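Side-chain contacts in putative prolyl-tRNA synthetase (Leishmania major, PDB 5XIL), which probably attaches L-proline to tRNA(Pro) at the expense of ATP, releasing AMP and diphosphate: residues A[342-347]-A[355-360]; A[318-323]-A[330-335]; A[309-314]-A[361-366]. One frame throughout, in Å; residues are numbered along the deposited sequence.

Contact 1: residues A[342-347]-A[355-360]; sequences WRFNHW and RVELGP
The phenyl ring of F344 and the guanidinium of R355 lie flat on one another, planes 8° apart and centres 4.0 Å from each other. R355 NE sits over the ring centre, while CZ comes to 3.5 Å from F344 CD2, a cation-pi stack; R355 CD covers the same face as a CH-pi donor. In the plane of the guanidinium, at its edge, stand E357 CG and a water. That water accepts from R355 NH1 at 2.8 Å and donates to the backbone O of F344, tying the arginine back to the helix. R355 also grips E357 side-on: NE and NH2 both give their hydrogens to the one oxygen OE2, NE at 2.9 Å. R355 runs extended through chi2 and bends at chi3 (72°), which swings the guanidinium to this oxygen, and the two bonds should fix its rotation under the ring. The E357 carboxylate, tilted 28° from the ring plane, reaches F344 CE2 with OE2 at 3.7 Å, and its OE1 has a salt bridge to R378. Helix 340-350 is thereby joined to strand 354-358 in the anticodon-binding domain; F344 also touches I296 of strand 293-297, and R355 and E357 pack on A371 of strand 367-372.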
loop_
_atom_site.group_PDB
_atom_site.type_symbol
_atom_site.label_atom_id
_atom_site.label_comp_id
_atom_site.label_asym_id
_atom_site.label_seq_id
_atom_site.Cartn_x
_atom_site.Cartn_y
_atom_site.Cartn_z
ATOM N N TRP A 342 -34.202 11.246 4.220
ATOM C CA TRP A 342 -32.962 11.953 4.431
ATOM C C TRP A 342 -31.764 11.002 4.280
ATOM O O TRP A 342 -30.720 11.350 3.671
ATOM C CB TRP A 342 -32.916 12.531 5.838
ATOM C CG TRP A 342 -31.761 13.431 6.108
ATOM C CD1 TRP A 342 -31.788 14.824 6.094
ATOM C CD2 TRP A 342 -30.399 13.057 6.458
ATOM N NE1 TRP A 342 -30.523 15.312 6.376
ATOM C CE2 TRP A 342 -29.661 14.265 6.615
ATOM C CE3 TRP A 342 -29.725 11.824 6.615
ATOM C CZ2 TRP A 342 -28.283 14.273 6.930
ATOM C CZ3 TRP A 342 -28.368 11.833 6.937
ATOM C CH2 TRP A 342 -27.656 13.061 7.085
ATOM N N ARG A 343 -31.873 9.838 4.910
ATOM C CA ARG A 343 -30.814 8.828 4.780
ATOM C C ARG A 343 -30.692 8.389 3.303
ATOM O O ARG A 343 -29.573 8.228 2.813
ATOM C CB ARG A 343 -31.065 7.657 5.720
ATOM C CG ARG A 343 -30.802 7.987 7.176
ATOM C CD ARG A 343 -31.236 6.852 8.063
ATOM N NE ARG A 343 -32.611 7.042 8.484
ATOM C CZ ARG A 343 -33.303 6.185 9.241
ATOM N NH1 ARG A 343 -32.793 5.011 9.618
ATOM N NH2 ARG A 343 -34.523 6.537 9.626
ATOM N N PHE A 344 -31.807 8.215 2.569
ATOM C CA PHE A 344 -31.714 7.782 1.211
ATOM C C PHE A 344 -30.871 8.842 0.462
ATOM O O PHE A 344 -30.040 8.526 -0.417
ATOM C CB PHE A 344 -33.084 7.761 0.491
ATOM C CG PHE A 344 -34.016 6.615 0.849
ATOM C CD1 PHE A 344 -33.832 5.803 1.975
ATOM C CD2 PHE A 344 -35.144 6.408 0.057
ATOM C CE1 PHE A 344 -34.748 4.827 2.326
ATOM C CE2 PHE A 344 -36.039 5.399 0.406
ATOM C CZ PHE A 344 -35.832 4.621 1.515
ATOM N N ASN A 345 -31.161 10.106 0.735
ATOM C CA ASN A 345 -30.486 11.207 0.005
ATOM C C ASN A 345 -28.965 11.235 0.254
ATOM O O ASN A 345 -28.157 11.385 -0.709
ATOM C CB ASN A 345 -31.062 12.581 0.380
ATOM C CG ASN A 345 -30.256 13.728 -0.252
ATOM O OD1 ASN A 345 -30.369 14.022 -1.477
ATOM N ND2 ASN A 345 -29.417 14.329 0.533
ATOM N N HIS A 346 -28.593 11.121 1.525
ATOM C CA HIS A 346 -27.240 11.110 1.967
ATOM C C HIS A 346 -26.403 10.072 1.215
ATOM O O HIS A 346 -25.327 10.352 0.720
ATOM C CB HIS A 346 -27.192 10.828 3.471
ATOM C CG HIS A 346 -25.811 10.611 4.017
ATOM N ND1 HIS A 346 -24.937 11.644 4.302
ATOM C CD2 HIS A 346 -25.169 9.470 4.383
ATOM C CE1 HIS A 346 -23.821 11.147 4.775
ATOM N NE2 HIS A 346 -23.940 9.836 4.845
ATOM N N TRP A 347 -26.882 8.833 1.180
ATOM C CA TRP A 347 -26.192 7.746 0.447
ATOM C C TRP A 347 -26.315 7.852 -1.068
ATOM O O TRP A 347 -25.427 7.371 -1.789
ATOM C CB TRP A 347 -26.696 6.380 0.946
ATOM C CG TRP A 347 -26.296 6.180 2.437
ATOM C CD1 TRP A 347 -27.114 6.281 3.557
ATOM C CD2 TRP A 347 -24.964 5.986 2.945
ATOM N NE1 TRP A 347 -26.378 6.123 4.674
ATOM C CE2 TRP A 347 -25.059 5.933 4.348
ATOM C CE3 TRP A 347 -23.724 5.787 2.351
ATOM C CZ2 TRP A 347 -23.951 5.729 5.170
ATOM C CZ3 TRP A 347 -22.596 5.555 3.186
ATOM C CH2 TRP A 347 -22.725 5.536 4.563
ATOM N N ARG A 355 -28.991 0.368 -2.674
ATOM C CA ARG A 355 -29.625 0.636 -1.444
ATOM C C ARG A 355 -30.725 -0.446 -1.212
ATOM O O ARG A 355 -31.486 -0.717 -2.120
ATOM C CB ARG A 355 -30.309 1.961 -1.458
ATOM C CG ARG A 355 -31.235 2.152 -0.239
ATOM C CD ARG A 355 -31.912 3.503 -0.221
ATOM N NE ARG A 355 -32.958 3.691 -1.218
ATOM C CZ ARG A 355 -32.982 4.678 -2.103
ATOM N NH1 ARG A 355 -31.953 5.531 -2.220
ATOM N NH2 ARG A 355 -34.017 4.783 -2.939
ATOM N N VAL A 356 -30.730 -1.026 -0.026
ATOM C CA VAL A 356 -31.732 -2.021 0.396
ATOM C C VAL A 356 -32.617 -1.302 1.389
ATOM O O VAL A 356 -32.133 -0.792 2.370
ATOM C CB VAL A 356 -31.124 -3.284 1.063
ATOM C CG1 VAL A 356 -32.277 -4.123 1.684
ATOM C CG2 VAL A 356 -30.338 -4.130 0.131
ATOM N N GLU A 357 -33.903 -1.251 1.093
ATOM C CA GLU A 357 -34.905 -0.652 1.932
ATOM C C GLU A 357 -35.649 -1.830 2.577
ATOM O O GLU A 357 -36.193 -2.664 1.848
ATOM C CB GLU A 357 -35.856 0.177 1.063
ATOM C CG GLU A 357 -35.166 1.153 0.121
ATOM C CD GLU A 357 -36.057 1.813 -0.931
ATOM O OE1 GLU A 357 -37.311 1.659 -0.851
ATOM O OE2 GLU A 357 -35.518 2.502 -1.842
ATOM N N LEU A 358 -35.537 -1.962 3.893
ATOM C CA LEU A 358 -35.986 -3.159 4.604
ATOM C C LEU A 358 -37.124 -2.689 5.535
ATOM O O LEU A 358 -36.935 -1.937 6.521
ATOM C CB LEU A 358 -34.855 -3.803 5.360
ATOM C CG LEU A 358 -34.921 -5.284 5.663
ATOM C CD1 LEU A 358 -33.725 -5.769 6.436
ATOM C CD2 LEU A 358 -36.113 -5.640 6.493
ATOM N N GLY A 359 -38.319 -2.998 5.104
ATOM C CA GLY A 359 -39.504 -2.729 5.895
ATOM C C GLY A 359 -40.326 -3.956 6.298
ATOM O O GLY A 359 -39.953 -5.124 6.064
ATOM N N PRO A 360 -41.466 -3.683 6.933
ATOM C CA PRO A 360 -42.333 -4.792 7.409
ATOM C C PRO A 360 -42.635 -5.832 6.312
ATOM O O PRO A 360 -42.467 -7.049 6.532
ATOM C CB PRO A 360 -43.580 -4.050 7.836
ATOM C CG PRO A 360 -43.071 -2.742 8.367
ATOM C CD PRO A 360 -41.924 -2.372 7.432
HETATM O O HOH W 1 -29.424 5.670 -1.094
#

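Contact 2: residues A[318-323]-A[330-335]; sequences RLESEL and ARCDLR
Strand 293-297, helix 306-325 and strand 330-332 form a beta-alpha-beta unit, and here its helix lies back over its second strand. Helix 318-323 and strand 330-332 run nearly antiparallel (167°), their axes 7.4 Å apart at the closest. E320 carries most of the contact. With CG anti to the backbone N (chi1 -179°) and the rest of the chain extended, its side chain reaches along the strand backbone: CG meets the A330 carbonyl O at 3.6 Å, CD lies 3.8 Å from R331 CA, and OE1 arrives beside C332. There OE1 takes a weak, bent bond from the backbone N of C332, 3.4 Å long, and stands 3.2 Å from C332 SG. A water bridges the same two groups, donating to E320 OE1 at 2.9 Å and accepting from C332 N, which thus serves both the carboxylate and the water. One turn further along the helix the contact is apolar, L323 CD1 resting on A330 CB at 3.8 Å. R331 pairs by backbone with V293 and I295, so the strand joins the sheet beside strand 293-297, the parallel neighbour expected across a beta-alpha-beta crossover in this alpha/beta anticodon-binding domain.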
loop_
_atom_site.group_PDB
_atom_site.type_symbol
_atom_site.label_atom_id
_atom_site.label_comp_id
_atom_site.label_asym_id
_atom_site.label_seq_id
_atom_site.Cartn_x
_atom_site.Cartn_y
_atom_site.Cartn_z
ATOM N N ARG A 318 -28.711 -8.494 10.679
ATOM C CA ARG A 318 -28.495 -9.816 10.181
ATOM C C ARG A 318 -28.156 -9.824 8.699
ATOM O O ARG A 318 -27.344 -10.622 8.227
ATOM C CB ARG A 318 -29.756 -10.644 10.413
ATOM C CG ARG A 318 -29.665 -12.066 9.919
ATOM C CD ARG A 318 -30.743 -12.904 10.620
ATOM N NE ARG A 318 -32.136 -12.591 10.205
ATOM C CZ ARG A 318 -33.070 -11.944 10.926
ATOM N NH1 ARG A 318 -32.826 -11.469 12.157
ATOM N NH2 ARG A 318 -34.295 -11.765 10.404
ATOM N N LEU A 319 -28.882 -9.036 7.962
ATOM C CA LEU A 319 -28.636 -8.916 6.535
ATOM C C LEU A 319 -27.215 -8.411 6.262
ATOM O O LEU A 319 -26.488 -8.945 5.438
ATOM C CB LEU A 319 -29.711 -8.034 5.893
ATOM C CG LEU A 319 -29.466 -7.764 4.385
ATOM C CD1 LEU A 319 -29.493 -9.084 3.635
ATOM C CD2 LEU A 319 -30.460 -6.818 3.726
ATOM N N GLU A 320 -26.835 -7.401 6.980
ATOM C CA GLU A 320 -25.493 -6.857 6.896
ATOM C C GLU A 320 -24.475 -7.959 7.077
ATOM O O GLU A 320 -23.499 -8.092 6.312
ATOM C CB GLU A 320 -25.287 -5.791 7.935
ATOM C CG GLU A 320 -23.896 -5.186 7.861
ATOM C CD GLU A 320 -23.610 -4.166 8.944
ATOM O OE1 GLU A 320 -24.505 -3.541 9.558
ATOM O OE2 GLU A 320 -22.437 -3.975 9.164
ATOM N N SER A 321 -24.714 -8.769 8.104
ATOM C CA SER A 321 -23.783 -9.820 8.449
ATOM C C SER A 321 -23.698 -10.861 7.362
ATOM O O SER A 321 -22.616 -11.332 7.047
ATOM C CB SER A 321 -24.103 -10.398 9.835
ATOM O OG SER A 321 -23.200 -11.491 9.989
ATOM N N GLU A 322 -24.836 -11.244 6.798
ATOM C CA GLU A 322 -24.902 -12.272 5.781
ATOM C C GLU A 322 -24.208 -11.767 4.504
ATOM O O GLU A 322 -23.453 -12.484 3.824
ATOM C CB GLU A 322 -26.354 -12.579 5.431
ATOM C CG GLU A 322 -27.093 -13.305 6.576
ATOM C CD GLU A 322 -28.594 -13.497 6.345
ATOM O OE1 GLU A 322 -29.101 -13.208 5.242
ATOM O OE2 GLU A 322 -29.298 -13.938 7.312
ATOM N N LEU A 323 -24.478 -10.508 4.170
ATOM C CA LEU A 323 -23.802 -10.001 2.930
ATOM C C LEU A 323 -22.276 -9.950 3.074
ATOM O O LEU A 323 -21.514 -10.352 2.162
ATOM C CB LEU A 323 -24.400 -8.686 2.534
ATOM C CG LEU A 323 -25.860 -8.655 2.104
ATOM C CD1 LEU A 323 -26.284 -7.238 1.847
ATOM C CD2 LEU A 323 -26.083 -9.447 0.860
ATOM N N ALA A 330 -21.312 -4.396 2.917
ATOM C CA ALA A 330 -22.606 -3.845 3.294
ATOM C C ALA A 330 -22.522 -3.159 4.616
ATOM O O ALA A 330 -21.718 -3.544 5.459
ATOM C CB ALA A 330 -23.681 -4.952 3.353
ATOM N N ARG A 331 -23.398 -2.209 4.828
ATOM C CA ARG A 331 -23.586 -1.641 6.124
ATOM C C ARG A 331 -24.975 -1.119 6.309
ATOM O O ARG A 331 -25.680 -0.916 5.335
ATOM C CB ARG A 331 -22.545 -0.585 6.374
ATOM C CG ARG A 331 -22.557 0.610 5.555
ATOM C CD ARG A 331 -21.769 1.675 6.328
ATOM N NE ARG A 331 -22.627 2.199 7.382
ATOM C CZ ARG A 331 -22.335 3.234 8.156
ATOM N NH1 ARG A 331 -21.179 3.890 7.998
ATOM N NH2 ARG A 331 -23.217 3.604 9.087
ATOM N N CYS A 332 -25.372 -0.898 7.579
ATOM C CA CYS A 332 -26.618 -0.242 7.895
ATOM C C CYS A 332 -26.562 1.235 8.246
ATOM O O CYS A 332 -25.595 1.712 8.747
ATOM C CB CYS A 332 -27.263 -0.960 9.083
ATOM S SG CYS A 332 -27.505 -2.662 8.732
ATOM N N ASP A 333 -27.616 1.960 7.955
ATOM C CA ASP A 333 -27.764 3.312 8.445
ATOM C C ASP A 333 -29.002 3.304 9.371
ATOM O O ASP A 333 -30.143 3.377 8.892
ATOM C CB ASP A 333 -27.910 4.322 7.344
ATOM C CG ASP A 333 -27.761 5.753 7.854
ATOM O OD1 ASP A 333 -27.990 5.967 9.075
ATOM O OD2 ASP A 333 -27.382 6.658 7.080
ATOM N N LEU A 334 -28.762 3.165 10.662
ATOM C CA LEU A 334 -29.853 3.127 11.672
ATOM C C LEU A 334 -29.955 4.431 12.473
ATOM O O LEU A 334 -30.494 4.446 13.592
ATOM C CB LEU A 334 -29.631 1.955 12.625
ATOM C CG LEU A 334 -29.330 0.622 11.932
ATOM C CD1 LEU A 334 -28.963 -0.430 12.947
ATOM C CD2 LEU A 334 -30.457 0.133 11.073
ATOM N N ARG A 335 -29.515 5.537 11.891
ATOM C CA ARG A 335 -29.762 6.865 12.483
ATOM C C ARG A 335 -31.227 7.277 12.436
ATOM O O ARG A 335 -31.653 7.981 11.528
ATOM C CB ARG A 335 -28.879 7.880 11.754
ATOM C CG ARG A 335 -27.393 7.579 11.969
ATOM C CD ARG A 335 -26.433 8.551 11.280
ATOM N NE ARG A 335 -26.623 8.491 9.848
ATOM C CZ ARG A 335 -25.968 9.221 8.945
ATOM N NH1 ARG A 335 -25.059 10.107 9.335
ATOM N NH2 ARG A 335 -26.238 9.078 7.634
HETATM O O HOH W 2 -23.592 -0.865 10.007
#

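Contact 3: residues A[309-314]-A[361-366]; sequences RQELLA and RELAER
L363 meets E311 and L312 in a helix-on-helix contact of the anticodon-binding domain: the short helix 360-365, which joins the adjacent antiparallel strands 354-358 and 367-372, packs here on helix 306-325. At the start of the segment R361 makes a weak salt-bridge bond from NH2 to E365 OE2 at 2.9 Å, one turn on. E362 follows; its OE2 turns back to the start of the helix, where it accepts a weak hydrogen bond from the backbone N of G359, the N-cap residue. L363 then makes the contact. Its CB points at the other helix, and with CG anti to the backbone N (chi1 -174°) the side chain brings CD2 against both E311 and L312; the same leucine also touches S315, one turn further along helix 306-325. R366, with positive phi, follows in a Schellman motif, its backbone N bonded to L363 O at 3.1 Å. The R366 guanidinium turns to W383, making a cation-pi contact with its ring and a hydrogen bond from NE to its carbonyl O. Across the contact itself everything converges on one methyl group. The extended side chain of the exposed E311 crosses L363 at a slant, its carboxylate carbon over CD2, and the buried L312, which also packs on L358 and G359, meets it with CD1: L363 CD2 stands 3.8 Å from E311 CD and 4.0 Å from L312 CD1.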
loop_
_atom_site.group_PDB
_atom_site.type_symbol
_atom_site.label_atom_id
_atom_site.label_comp_id
_atom_site.label_asym_id
_atom_site.label_seq_id
_atom_site.Cartn_x
_atom_site.Cartn_y
_atom_site.Cartn_z
ATOM N N ARG A 309 -40.324 -3.410 16.099
ATOM C CA ARG A 309 -39.257 -2.459 15.747
ATOM C C ARG A 309 -37.924 -3.164 15.962
ATOM O O ARG A 309 -37.012 -3.067 15.154
ATOM C CB ARG A 309 -39.375 -1.222 16.604
ATOM C CG ARG A 309 -38.319 -0.167 16.377
ATOM C CD ARG A 309 -38.130 0.616 17.662
ATOM N NE ARG A 309 -37.041 1.569 17.519
ATOM C CZ ARG A 309 -37.114 2.691 16.804
ATOM N NH1 ARG A 309 -38.238 3.022 16.159
ATOM N NH2 ARG A 309 -36.051 3.488 16.725
ATOM N N GLN A 310 -37.848 -3.924 17.038
ATOM C CA GLN A 310 -36.651 -4.686 17.368
ATOM C C GLN A 310 -36.350 -5.719 16.338
ATOM O O GLN A 310 -35.210 -5.925 15.987
ATOM C CB GLN A 310 -36.776 -5.419 18.733
ATOM N N GLU A 311 -37.364 -6.405 15.895
ATOM C CA GLU A 311 -37.178 -7.434 14.913
ATOM C C GLU A 311 -36.596 -6.805 13.615
ATOM O O GLU A 311 -35.790 -7.408 12.944
ATOM C CB GLU A 311 -38.534 -8.079 14.617
ATOM C CG GLU A 311 -38.471 -9.423 13.915
ATOM C CD GLU A 311 -39.808 -9.851 13.308
ATOM O OE1 GLU A 311 -40.800 -9.086 13.373
ATOM O OE2 GLU A 311 -39.863 -10.948 12.724
ATOM N N LEU A 312 -37.098 -5.637 13.255
ATOM C CA LEU A 312 -36.768 -5.010 11.989
ATOM C C LEU A 312 -35.316 -4.567 12.036
ATOM O O LEU A 312 -34.534 -4.791 11.115
ATOM C CB LEU A 312 -37.701 -3.828 11.715
ATOM C CG LEU A 312 -37.594 -3.267 10.305
ATOM C CD1 LEU A 312 -38.152 -4.289 9.297
ATOM C CD2 LEU A 312 -38.336 -1.950 10.182
ATOM N N LEU A 313 -34.929 -3.985 13.145
ATOM C CA LEU A 313 -33.551 -3.519 13.262
ATOM C C LEU A 313 -32.596 -4.682 13.290
ATOM O O LEU A 313 -31.538 -4.647 12.698
ATOM C CB LEU A 313 -33.409 -2.656 14.511
ATOM C CG LEU A 313 -34.176 -1.341 14.440
ATOM C CD1 LEU A 313 -33.794 -0.562 15.685
ATOM C CD2 LEU A 313 -33.917 -0.496 13.197
ATOM N N ALA A 314 -32.979 -5.721 13.996
ATOM C CA ALA A 314 -32.208 -6.938 14.072
ATOM C C ALA A 314 -32.035 -7.609 12.707
ATOM O O ALA A 314 -30.992 -8.186 12.415
ATOM C CB ALA A 314 -32.880 -7.918 15.024
ATOM N N ARG A 361 -42.998 -5.373 5.116
ATOM C CA ARG A 361 -43.322 -6.297 4.043
ATOM C C ARG A 361 -42.120 -7.053 3.444
ATOM O O ARG A 361 -42.226 -8.200 2.978
ATOM C CB ARG A 361 -44.185 -5.613 2.934
ATOM C CG ARG A 361 -45.591 -5.119 3.354
ATOM C CD ARG A 361 -46.402 -6.111 4.265
ATOM N NE ARG A 361 -46.718 -7.419 3.650
ATOM C CZ ARG A 361 -46.998 -8.546 4.330
ATOM N NH1 ARG A 361 -46.991 -8.562 5.673
ATOM N NH2 ARG A 361 -47.264 -9.683 3.671
ATOM N N GLU A 362 -40.945 -6.426 3.472
ATOM C CA GLU A 362 -39.744 -7.069 3.007
ATOM C C GLU A 362 -39.391 -8.113 3.988
ATOM O O GLU A 362 -38.939 -9.192 3.639
ATOM C CB GLU A 362 -38.575 -6.046 2.945
ATOM C CG GLU A 362 -38.690 -5.088 1.775
ATOM C CD GLU A 362 -39.798 -4.039 1.830
ATOM O OE1 GLU A 362 -40.412 -3.820 0.770
ATOM O OE2 GLU A 362 -40.103 -3.424 2.855
ATOM N N LEU A 363 -39.583 -7.821 5.252
ATOM C CA LEU A 363 -39.362 -8.837 6.226
ATOM C C LEU A 363 -40.371 -10.026 6.051
ATOM O O LEU A 363 -39.975 -11.181 5.932
ATOM C CB LEU A 363 -39.499 -8.204 7.589
ATOM C CG LEU A 363 -39.174 -9.048 8.797
ATOM C CD1 LEU A 363 -37.904 -9.841 8.648
ATOM C CD2 LEU A 363 -39.122 -8.094 9.985
ATOM N N ALA A 364 -41.648 -9.709 5.966
ATOM C CA ALA A 364 -42.697 -10.743 5.930
ATOM C C ALA A 364 -42.599 -11.604 4.692
ATOM O O ALA A 364 -42.797 -12.833 4.744
ATOM C CB ALA A 364 -44.045 -10.091 5.981
ATOM N N GLU A 365 -42.295 -10.987 3.561
ATOM C CA GLU A 365 -42.129 -11.716 2.321
ATOM C C GLU A 365 -40.728 -12.244 2.021
ATOM O O GLU A 365 -40.545 -12.891 0.986
ATOM C CB GLU A 365 -42.616 -10.860 1.117
ATOM C CG GLU A 365 -44.026 -10.348 1.173
ATOM C CD GLU A 365 -45.096 -11.440 1.030
ATOM O OE1 GLU A 365 -44.788 -12.587 0.611
ATOM O OE2 GLU A 365 -46.251 -11.104 1.322
ATOM N N ARG A 366 -39.765 -12.005 2.908
ATOM C CA ARG A 366 -38.404 -12.457 2.658
ATOM C C ARG A 366 -38.096 -12.021 1.236
ATOM O O ARG A 366 -37.855 -12.843 0.352
ATOM C CB ARG A 366 -38.303 -13.976 2.786
ATOM C CG ARG A 366 -38.412 -14.486 4.213
ATOM C CD ARG A 366 -37.447 -13.758 5.135
ATOM N NE ARG A 366 -36.075 -14.230 4.972
ATOM C CZ ARG A 366 -35.130 -14.111 5.898
ATOM N NH1 ARG A 366 -35.405 -13.532 7.059
ATOM N NH2 ARG A 366 -33.907 -14.568 5.664
#

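Overall arrangement
All three contacts fasten helices of the anticodon-binding domain, away from the magnesium and zinc sites. Contact 2 is the most buried; contacts 1 and 3 are only partly so, and contact 3 lies farthest from the centre of the chain. Contacts 2 and 3 share helix 306-325, while contacts 1 and 2 reach the same sheet through different strands and are bridged by W347 NE1 to D333 OD2. L312 joins contacts 1 and 3. Their chemistry differs accordingly: a stacked arginine with a salt bridge and water in contact 1, a carboxylate at a strand backbone beside a leucine-alanine apolar contact in contact 2, and a leucine methyl against a leucine and a glutamate carboxylate, near the surface, in contact 3.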